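Local atomic coordinates of octenoyl-coa reductase/carboxylase (Streptomyces sp., PDB entry 4A0S), a protein that probably catalyses the NADPH-dependent reductive carboxylation of 2-octenoyl-CoA, giving an unusual extender unit for polyketide biosynthesis. Residues A[142-147]-A[180-185]; A[315-320]-A[337-342]; A[379-384]-A[436-441]. One frame throughout, in Å; residues are numbered along the deposited sequence. Where two conformers were deposited one is given.

Interaction 1: residues A[142-147]-A[180-185]; sequences AHVDEQ and RASQLL. With CO8 (octanoyl-coenzyme A), chain E.
The carbonyl oxygen of A142 is gripped by two waters, and each ties it to S182. One, 2.6 Å from A142 O, also donates to S182 O; the other donates to A142 O and S182 OG while accepting from V144 N. Q183 CG lies against A142 O at 3.4 Å, and beyond it the chain runs extended to CD, where the amide turns (chi3 -109°) to bring OE1 round. That oxygen accepts R180 N and sits at the edge of the H143 ring, 3.3 Å from H143 CD2. R180 covers a face of the same ring: the guanidinium lies flat on the imidazole, planes 20° apart and centres 4.3 Å apart, with R180 CD making a CH-pi contact nearer the rim. All this lies in the GroES-like part of the enzyme, and A142 borders the acyl tail of the bound CoA ester, whose last carbon C8' touches A142 CA at 3.5 Å. At its far end R180 NH1 gives V144 O a weak, bent hydrogen bond of 2.7 Å, with V144 O near the guanidinium plane. D145 instead turns its carboxylate to R129 and R130 of the second subunit, and D145 OD1 also accepts Q147 N in an Asx turn.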
# COMPACT_ATOMS: atom_id res chain seq x y z
N ALA A 142 13.56 4.98 19.44
CA ALA A 142 12.94 6.04 18.64
C ALA A 142 12.59 7.25 19.49
O ALA A 142 11.52 7.31 20.10
CB ALA A 142 11.73 5.51 17.87
N HIS A 143 13.50 8.21 19.51
CA HIS A 143 13.37 9.43 20.29
C HIS A 143 12.85 10.46 19.31
O HIS A 143 13.60 10.99 18.50
CB HIS A 143 14.75 9.79 20.84
CG HIS A 143 14.78 11.00 21.72
ND1 HIS A 143 14.91 12.28 21.21
CD2 HIS A 143 14.80 11.13 23.06
CE1 HIS A 143 14.97 13.14 22.20
NE2 HIS A 143 14.91 12.48 23.34
N VAL A 144 11.55 10.69 19.34
CA VAL A 144 10.94 11.42 18.24
C VAL A 144 10.17 12.63 18.76
O VAL A 144 9.82 12.68 19.95
CB VAL A 144 10.03 10.51 17.38
CG1 VAL A 144 10.79 9.23 16.97
CG2 VAL A 144 8.76 10.14 18.13
N ASP A 145 9.89 13.56 17.86
CA ASP A 145 9.20 14.79 18.19
C ASP A 145 7.76 14.63 17.77
O ASP A 145 7.43 14.65 16.61
CB ASP A 145 9.86 15.98 17.48
CG ASP A 145 9.32 17.31 17.94
OD1 ASP A 145 8.15 17.38 18.38
OD2 ASP A 145 10.07 18.30 17.86
N GLU A 146 6.90 14.49 18.76
CA GLU A 146 5.50 14.17 18.53
C GLU A 146 4.69 15.39 18.05
O GLU A 146 3.51 15.26 17.67
CB GLU A 146 4.89 13.57 19.79
CG GLU A 146 5.55 12.27 20.23
CD GLU A 146 6.84 12.48 21.00
OE1 GLU A 146 7.32 13.63 21.08
OE2 GLU A 146 7.39 11.50 21.52
N GLN A 147 5.33 16.55 18.03
CA GLN A 147 4.73 17.80 17.54
C GLN A 147 4.87 17.95 16.05
O GLN A 147 4.09 18.66 15.40
CB GLN A 147 5.42 19.00 18.16
CG GLN A 147 4.69 19.58 19.30
CD GLN A 147 5.34 20.85 19.77
OE1 GLN A 147 5.90 20.88 20.85
NE2 GLN A 147 5.31 21.89 18.93
N ARG A 180 11.94 9.74 26.26
CA ARG A 180 10.62 10.28 26.01
C ARG A 180 9.61 9.18 26.30
O ARG A 180 9.88 8.01 26.07
CB ARG A 180 10.49 10.80 24.59
CG ARG A 180 11.45 11.93 24.30
CD ARG A 180 10.97 12.77 23.12
NE ARG A 180 11.56 14.11 23.23
CZ ARG A 180 11.77 14.92 22.19
NH1 ARG A 180 11.42 14.54 20.97
NH2 ARG A 180 12.30 16.12 22.37
N ALA A 181 8.45 9.57 26.80
CA ALA A 181 7.43 8.61 27.16
C ALA A 181 7.06 7.73 25.96
O ALA A 181 6.64 6.59 26.13
CB ALA A 181 6.23 9.33 27.70
N SER A 182 7.24 8.26 24.76
CA SER A 182 6.90 7.50 23.55
C SER A 182 8.01 6.53 23.15
O SER A 182 7.96 5.95 22.06
CB SER A 182 6.59 8.44 22.40
OG SER A 182 7.70 9.28 22.16
N GLN A 183 9.00 6.36 24.03
CA GLN A 183 10.00 5.31 23.88
C GLN A 183 9.67 4.10 24.74
O GLN A 183 10.33 3.07 24.64
CB GLN A 183 11.38 5.82 24.29
CG GLN A 183 11.94 6.91 23.42
CD GLN A 183 13.29 7.35 23.93
OE1 GLN A 183 13.43 8.45 24.47
NE2 GLN A 183 14.27 6.47 23.82
N LEU A 184 8.65 4.25 25.59
CA LEU A 184 8.33 3.26 26.60
C LEU A 184 7.29 2.25 26.18
O LEU A 184 6.24 2.62 25.63
CB LEU A 184 7.83 3.95 27.87
CG LEU A 184 8.89 4.72 28.64
CD1 LEU A 184 8.26 5.42 29.80
CD2 LEU A 184 9.98 3.78 29.14
N LEU A 185 7.57 0.99 26.50
CA LEU A 185 6.60 -0.08 26.37
C LEU A 185 6.67 -0.94 27.62
O LEU A 185 7.72 -1.00 28.26
CB LEU A 185 6.90 -0.93 25.14
CG LEU A 185 6.72 -0.22 23.80
CD1 LEU A 185 7.28 -1.09 22.66
CD2 LEU A 185 5.24 0.18 23.60
N1A CO8 E . 34.26 15.31 13.79
C2A CO8 E . 33.35 16.25 14.04
N3A CO8 E . 32.37 16.50 13.18
C4A CO8 E . 32.29 15.79 12.03
C5A CO8 E . 33.22 14.80 11.73
C6A CO8 E . 34.23 14.57 12.66
N6A CO8 E . 35.15 13.62 12.42
N7A CO8 E . 32.90 14.27 10.55
C8A CO8 E . 31.80 14.90 10.12
N9A CO8 E . 31.44 15.83 11.02
C1B CO8 E . 30.29 16.77 10.96
C2B CO8 E . 30.57 17.93 9.99
O2B CO8 E . 30.04 19.16 10.54
C3B CO8 E . 29.78 17.49 8.77
O3B CO8 E . 29.40 18.61 7.98
P3B CO8 E . 30.27 18.86 6.65
O7A CO8 E . 30.76 20.42 6.71
O8A CO8 E . 31.70 18.05 6.76
O9A CO8 E . 29.54 18.49 5.42
C4B CO8 E . 28.55 16.80 9.37
O4B CO8 E . 29.07 16.09 10.50
C5B CO8 E . 28.01 15.69 8.46
O5B CO8 E . 26.95 14.99 9.14
P1A CO8 E . 25.49 15.72 9.31
O1A CO8 E . 24.54 14.62 10.12
O2A CO8 E . 25.52 17.00 10.08
O3A CO8 E . 24.96 16.03 7.79
P2A CO8 E . 24.05 15.09 6.79
O4A CO8 E . 24.62 15.32 5.31
O5A CO8 E . 22.58 15.34 6.88
O6A CO8 E . 24.43 13.54 7.15
CBP CO8 E . 24.00 11.17 7.65
CCP CO8 E . 23.41 12.52 7.17
CDP CO8 E . 24.91 10.67 6.52
CEP CO8 E . 22.83 10.20 7.82
CAP CO8 E . 24.78 11.38 8.99
OAP CO8 E . 24.00 12.10 10.01
C9P CO8 E . 25.38 10.08 9.59
O9P CO8 E . 26.39 9.59 9.07
N8P CO8 E . 24.78 9.58 10.69
C7P CO8 E . 25.31 8.39 11.42
C6P CO8 E . 24.57 7.05 11.14
C5P CO8 E . 25.61 5.92 11.00
O5P CO8 E . 26.44 5.96 10.10
N4P CO8 E . 25.72 4.97 11.94
C3P CO8 E . 24.81 4.58 13.00
C2P CO8 E . 24.35 3.20 12.51
S1P CO8 E . 22.53 3.12 12.30
C1' CO8 E . 22.16 2.23 13.74
O1' CO8 E . 22.96 1.45 14.27
C2' CO8 E . 20.91 2.51 14.24
C3' CO8 E . 20.41 1.90 15.37
C4' CO8 E . 19.11 2.21 15.79
C5' CO8 E . 18.50 3.48 15.20
C6' CO8 E . 17.16 3.67 15.95
C7' CO8 E . 16.36 4.74 15.27
C8' CO8 E . 15.11 5.00 16.12
O HOH W 1 9.10 6.67 19.57
O HOH W 2 10.33 9.35 21.41
O HOH W 3 12.61 17.64 19.24
O HOH W 4 6.54 11.11 24.73

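Interaction 2: residues A[315-320]-A[337-342]; sequences GRVTFG and SSSGYL. With NAP (NADP nicotinamide-adenine-dinucleotide phosphate), chain F.
G315 presses its bare CA against the backbone of S337, 3.5 Å from S337 CA. A side chain would not fit: a CB at G315 would run into S337 CA and S339 OG, and at this backbone conformation it would also be pressed against the preceding carbonyl oxygen, so that glycine is required. Next in line, R316 sends its amide N to G340 O, a 2.9 Å bond that lies in the carbonyl plane. Its side chain then stretches out along the other segment, CG anti to the backbone N (chi1 153°) and the rest extended as far as NE, which carries the guanidinium past G340 to L342. There NH1 donates to L342 O at 2.5 Å, with the oxygen at the edge of the guanidinium and close to its plane. NH2 is taken by a salt bridge to D283, so the group is held at two points. V317 gives its N to S339 OG over 3.0 Å in a nearly straight bond of 172°, and its CG2 rests on S339 CB at 3.5 Å. The same serine hydroxyl is also bonded to T314 O. The opening amides of the helix, R316 N and V317 N, are thus satisfied by the type I turn S337-G340, whereas T318 N turns back to G315 O. On the far side of the turn, S338 OG shares a 2.7 Å hydrogen bond with O3D of the nicotinamide ribose of NADP. The arrangement belongs to the Rossmann part of the fold: helix 316-325 makes the crossover between the neighbouring parallel strands 309-312 and 331-334, the turn follows the second of these, and strand 342-346 then pairs antiparallel with a strand of the third subunit.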
# COMPACT_ATOMS: atom_id res chain seq x y z
N GLY A 315 26.04 -4.15 4.21
CA GLY A 315 26.50 -2.95 3.51
C GLY A 315 27.09 -3.16 2.13
O GLY A 315 26.67 -4.06 1.40
N ARG A 316 28.07 -2.32 1.81
CA ARG A 316 28.73 -2.24 0.50
C ARG A 316 29.15 -3.60 -0.06
O ARG A 316 28.96 -3.90 -1.24
CB ARG A 316 29.92 -1.27 0.63
CG ARG A 316 31.07 -1.48 -0.32
CD ARG A 316 32.00 -0.28 -0.34
NE ARG A 316 32.88 -0.39 -1.51
CZ ARG A 316 32.57 0.03 -2.74
NH1 ARG A 316 31.42 0.64 -2.98
NH2 ARG A 316 33.44 -0.13 -3.72
N VAL A 317 29.67 -4.44 0.82
CA VAL A 317 30.23 -5.73 0.41
C VAL A 317 29.15 -6.64 -0.18
O VAL A 317 29.39 -7.33 -1.17
CB VAL A 317 30.95 -6.40 1.59
CG1 VAL A 317 31.20 -7.86 1.31
CG2 VAL A 317 32.26 -5.69 1.86
N THR A 318 27.98 -6.62 0.43
CA THR A 318 26.89 -7.53 0.07
C THR A 318 25.82 -6.87 -0.76
O THR A 318 24.98 -7.55 -1.36
CB THR A 318 26.21 -8.09 1.33
OG1 THR A 318 25.76 -7.00 2.14
CG2 THR A 318 27.19 -8.93 2.13
N PHE A 319 25.80 -5.54 -0.78
CA PHE A 319 24.62 -4.87 -1.31
C PHE A 319 24.40 -5.12 -2.79
O PHE A 319 23.27 -5.30 -3.21
CB PHE A 319 24.65 -3.38 -1.03
CG PHE A 319 23.38 -2.69 -1.39
CD1 PHE A 319 22.33 -2.67 -0.50
CD2 PHE A 319 23.21 -2.11 -2.64
CE1 PHE A 319 21.13 -2.05 -0.82
CE2 PHE A 319 22.01 -1.49 -2.97
CZ PHE A 319 20.97 -1.47 -2.06
N GLY A 320 25.47 -5.11 -3.58
CA GLY A 320 25.39 -5.38 -5.00
C GLY A 320 24.83 -6.76 -5.21
O GLY A 320 24.02 -6.98 -6.11
N SER A 337 25.04 -0.43 6.99
CA SER A 337 26.12 -0.63 6.06
C SER A 337 27.38 -0.93 6.85
O SER A 337 28.34 -0.17 6.79
CB SER A 337 26.31 0.63 5.22
OG SER A 337 25.25 0.83 4.33
N SER A 338 27.39 -2.02 7.60
CA SER A 338 28.52 -2.29 8.50
C SER A 338 29.84 -2.34 7.74
O SER A 338 30.85 -1.86 8.23
CB SER A 338 28.35 -3.62 9.21
OG SER A 338 27.13 -3.65 9.91
N SER A 339 29.81 -2.89 6.52
CA SER A 339 31.03 -3.06 5.73
C SER A 339 31.39 -1.80 4.97
O SER A 339 32.37 -1.77 4.29
CB SER A 339 30.87 -4.22 4.75
OG SER A 339 29.91 -3.90 3.77
N GLY A 340 30.55 -0.77 5.09
CA GLY A 340 30.78 0.49 4.39
C GLY A 340 29.52 0.96 3.70
O GLY A 340 28.82 0.19 3.07
N TYR A 341 29.24 2.26 3.80
CA TYR A 341 27.97 2.80 3.29
C TYR A 341 27.97 3.25 1.83
O TYR A 341 26.94 3.64 1.31
CB TYR A 341 27.53 3.96 4.17
CG TYR A 341 28.57 5.04 4.36
CD1 TYR A 341 28.86 5.95 3.34
CD2 TYR A 341 29.24 5.17 5.57
CE1 TYR A 341 29.82 6.94 3.53
CE2 TYR A 341 30.17 6.16 5.77
CZ TYR A 341 30.46 7.04 4.76
OH TYR A 341 31.40 8.01 4.98
N LEU A 342 29.13 3.24 1.19
CA LEU A 342 29.20 3.59 -0.22
C LEU A 342 28.81 2.37 -1.01
O LEU A 342 29.65 1.55 -1.39
CB LEU A 342 30.60 4.08 -0.61
CG LEU A 342 30.99 5.42 0.00
CD1 LEU A 342 32.36 5.88 -0.47
CD2 LEU A 342 29.91 6.43 -0.35
PA NAP F . 25.77 -7.37 14.97
O1A NAP F . 24.97 -8.01 16.17
O2A NAP F . 27.25 -7.21 15.16
O5B NAP F . 25.52 -8.29 13.77
C5B NAP F . 26.03 -7.86 12.52
C4B NAP F . 26.24 -9.11 11.68
O4B NAP F . 26.71 -8.64 10.40
C3B NAP F . 27.33 -10.05 12.25
O3B NAP F . 26.65 -11.22 12.64
C2B NAP F . 28.18 -10.42 11.04
O2B NAP F . 27.66 -11.56 10.35
C1B NAP F . 28.05 -9.25 10.14
N9A NAP F . 29.07 -8.25 10.52
C8A NAP F . 29.58 -7.98 11.74
N7A NAP F . 30.46 -6.97 11.66
C5A NAP F . 30.50 -6.62 10.38
C6A NAP F . 31.23 -5.67 9.71
N6A NAP F . 32.06 -4.88 10.37
N1A NAP F . 31.04 -5.56 8.40
C2A NAP F . 30.17 -6.33 7.75
N3A NAP F . 29.47 -7.26 8.35
C4A NAP F . 29.62 -7.41 9.67
O3 NAP F . 25.16 -5.94 14.58
PN NAP F . 23.59 -5.68 14.35
O1N NAP F . 23.12 -5.21 15.76
O2N NAP F . 22.87 -6.83 13.70
O5D NAP F . 23.74 -4.41 13.40
C5D NAP F . 24.20 -4.68 12.08
C4D NAP F . 24.22 -3.35 11.38
O4D NAP F . 22.84 -2.84 11.45
C3D NAP F . 25.07 -2.30 12.09
O3D NAP F . 25.69 -1.59 11.00
C2D NAP F . 24.07 -1.44 12.83
O2D NAP F . 24.55 -0.09 13.00
C1D NAP F . 22.97 -1.43 11.78
N1N NAP F . 21.73 -1.27 12.50
C2N NAP F . 20.87 -0.30 12.03
C3N NAP F . 19.69 -0.17 12.71
C7N NAP F . 18.77 0.88 12.22
O7N NAP F . 19.00 1.51 11.18
N7N NAP F . 17.75 1.06 13.01
C4N NAP F . 19.37 -0.97 13.82
C5N NAP F . 20.22 -1.95 14.29
C6N NAP F . 21.41 -2.11 13.61
P2B NAP F . 28.69 -12.27 9.34
O1X NAP F . 27.86 -13.67 9.21
O2X NAP F . 28.72 -11.50 7.92
O3X NAP F . 29.96 -12.29 10.16

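Interaction 3: residues A[379-384]-A[436-441]; sequences AVVPAM and LNPLRG
V381 directs its CB toward the 436-441 segment. CB stands 4.0 Å from L436 CA, and from there the two methyls part: CG1 meets L436 CD2 at 3.9 Å, and CG2 packs on the ring of P438, 3.6 Å from its CD. With chi1 at -59°, CG1 lies anti to the carbonyl carbon, and this rotation lets each methyl take a different partner. An alanine here would lose both branches and is likely to open a gap between the 379-384 backbone and the side chains of L436 and P438. Further along, A383 CB touches L439 CD1 at 4.0 Å, while the M384 chain bends at its last torsion to bring CE within 3.4 Å of N437 OD1. No hydrogen bond joins the segments directly; water does the polar work. One water accepts L439 N at 2.9 Å and lies beside P382 O and M384 O, and another bridges M384 O to N437 OD1. N437 ND2 is occupied by E433 and E195, which holds the amide in place at the head of the type I turn N437-R440. The contact lays the C-terminal tail against the link from helix 365-376 to strand 384-389, just before the chain re-enters, with that strand, the mixed sheet of the catalytic domain, as in other medium-chain dehydrogenases.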
# COMPACT_ATOMS: atom_id res chain seq x y z
N ALA A 379 5.96 -15.60 20.73
CA ALA A 379 6.14 -15.90 19.33
C ALA A 379 7.57 -15.63 18.91
O ALA A 379 8.14 -16.35 18.09
CB ALA A 379 5.19 -15.07 18.49
N VAL A 380 8.14 -14.58 19.48
CA VAL A 380 9.49 -14.16 19.21
C VAL A 380 10.19 -14.11 20.57
O VAL A 380 9.56 -13.78 21.60
CB VAL A 380 9.49 -12.80 18.48
CG1 VAL A 380 10.88 -12.21 18.40
CG2 VAL A 380 8.91 -12.97 17.06
N VAL A 381 11.46 -14.47 20.58
CA VAL A 381 12.20 -14.63 21.83
C VAL A 381 13.47 -13.81 21.76
O VAL A 381 13.95 -13.50 20.66
CB VAL A 381 12.53 -16.11 22.12
CG1 VAL A 381 11.23 -16.95 22.22
CG2 VAL A 381 13.53 -16.67 21.08
N PRO A 382 14.00 -13.42 22.94
CA PRO A 382 15.19 -12.58 23.00
C PRO A 382 16.36 -13.37 22.44
O PRO A 382 16.42 -14.58 22.62
CB PRO A 382 15.38 -12.34 24.50
CG PRO A 382 14.04 -12.51 25.07
CD PRO A 382 13.43 -13.62 24.28
N ALA A 383 17.25 -12.65 21.76
CA ALA A 383 18.40 -13.21 21.10
C ALA A 383 19.63 -13.03 21.99
O ALA A 383 20.74 -12.96 21.50
CB ALA A 383 18.61 -12.50 19.78
N MET A 384 19.42 -12.97 23.30
CA MET A 384 20.53 -12.75 24.22
C MET A 384 21.42 -13.97 24.20
O MET A 384 20.94 -15.09 24.25
CB MET A 384 20.03 -12.48 25.62
CG MET A 384 21.12 -12.13 26.60
SD MET A 384 20.36 -11.87 28.18
CE MET A 384 20.08 -13.56 28.72
N LEU A 436 13.27 -19.39 25.41
CA LEU A 436 13.50 -17.97 25.54
C LEU A 436 14.96 -17.59 25.32
O LEU A 436 15.26 -16.44 25.08
CB LEU A 436 13.03 -17.46 26.89
CG LEU A 436 11.52 -17.52 27.09
CD1 LEU A 436 11.19 -17.20 28.52
CD2 LEU A 436 10.80 -16.57 26.12
N ASN A 437 15.87 -18.56 25.40
CA ASN A 437 17.28 -18.25 25.23
C ASN A 437 17.94 -19.21 24.28
O ASN A 437 18.85 -19.93 24.69
CB ASN A 437 18.01 -18.30 26.57
CG ASN A 437 17.60 -17.19 27.49
OD1 ASN A 437 18.16 -16.10 27.44
ND2 ASN A 437 16.62 -17.45 28.34
N PRO A 438 17.50 -19.21 23.00
CA PRO A 438 18.06 -20.11 22.00
C PRO A 438 19.56 -19.92 21.86
O PRO A 438 20.29 -20.87 21.56
CB PRO A 438 17.35 -19.69 20.72
CG PRO A 438 16.84 -18.31 20.98
CD PRO A 438 16.48 -18.33 22.41
N LEU A 439 20.03 -18.69 22.08
CA LEU A 439 21.43 -18.37 21.88
C LEU A 439 22.28 -18.43 23.14
O LEU A 439 23.45 -18.04 23.10
CB LEU A 439 21.56 -16.99 21.22
CG LEU A 439 20.91 -16.86 19.84
CD1 LEU A 439 21.17 -15.48 19.30
CD2 LEU A 439 21.39 -17.94 18.85
N ARG A 440 21.74 -18.95 24.23
CA ARG A 440 22.47 -18.97 25.49
C ARG A 440 23.83 -19.63 25.28
O ARG A 440 23.92 -20.72 24.70
CB ARG A 440 21.70 -19.73 26.57
CG ARG A 440 22.34 -19.61 27.93
CD ARG A 440 22.01 -20.80 28.83
NE ARG A 440 20.58 -21.15 28.84
CZ ARG A 440 19.60 -20.36 29.27
NH1 ARG A 440 19.84 -19.13 29.70
NH2 ARG A 440 18.34 -20.80 29.24
N GLY A 441 24.88 -18.95 25.72
CA GLY A 441 26.23 -19.55 25.72
C GLY A 441 26.93 -19.63 24.37
O GLY A 441 28.10 -20.01 24.31
O HOH W 5 18.97 -16.15 23.06
O HOH W 6 17.52 -14.62 25.28
O HOH W 7 20.75 -16.41 26.74

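How the interactions relate
The three contacts follow one another along the chain, each closing before the next opens, and none touches another. Interaction 1 lies in the GroES-like catalytic part and interaction 2 in the Rossmann part, with centres about 30 Å apart; they flank the cleft, one at the acyl tail of the CoA ester, the other at the nicotinamide ribose and the adenine of NADP. Interaction 3 stands about 27 Å from both, centre to centre, where the returning chain re-enters the catalytic domain: strand 384-389, which begins there, belongs to the same mixed sheet as strand 184-186 of interaction 1. Interactions 1 and 2 also border other subunits of the tetramer, whereas no other chain touches interaction 3.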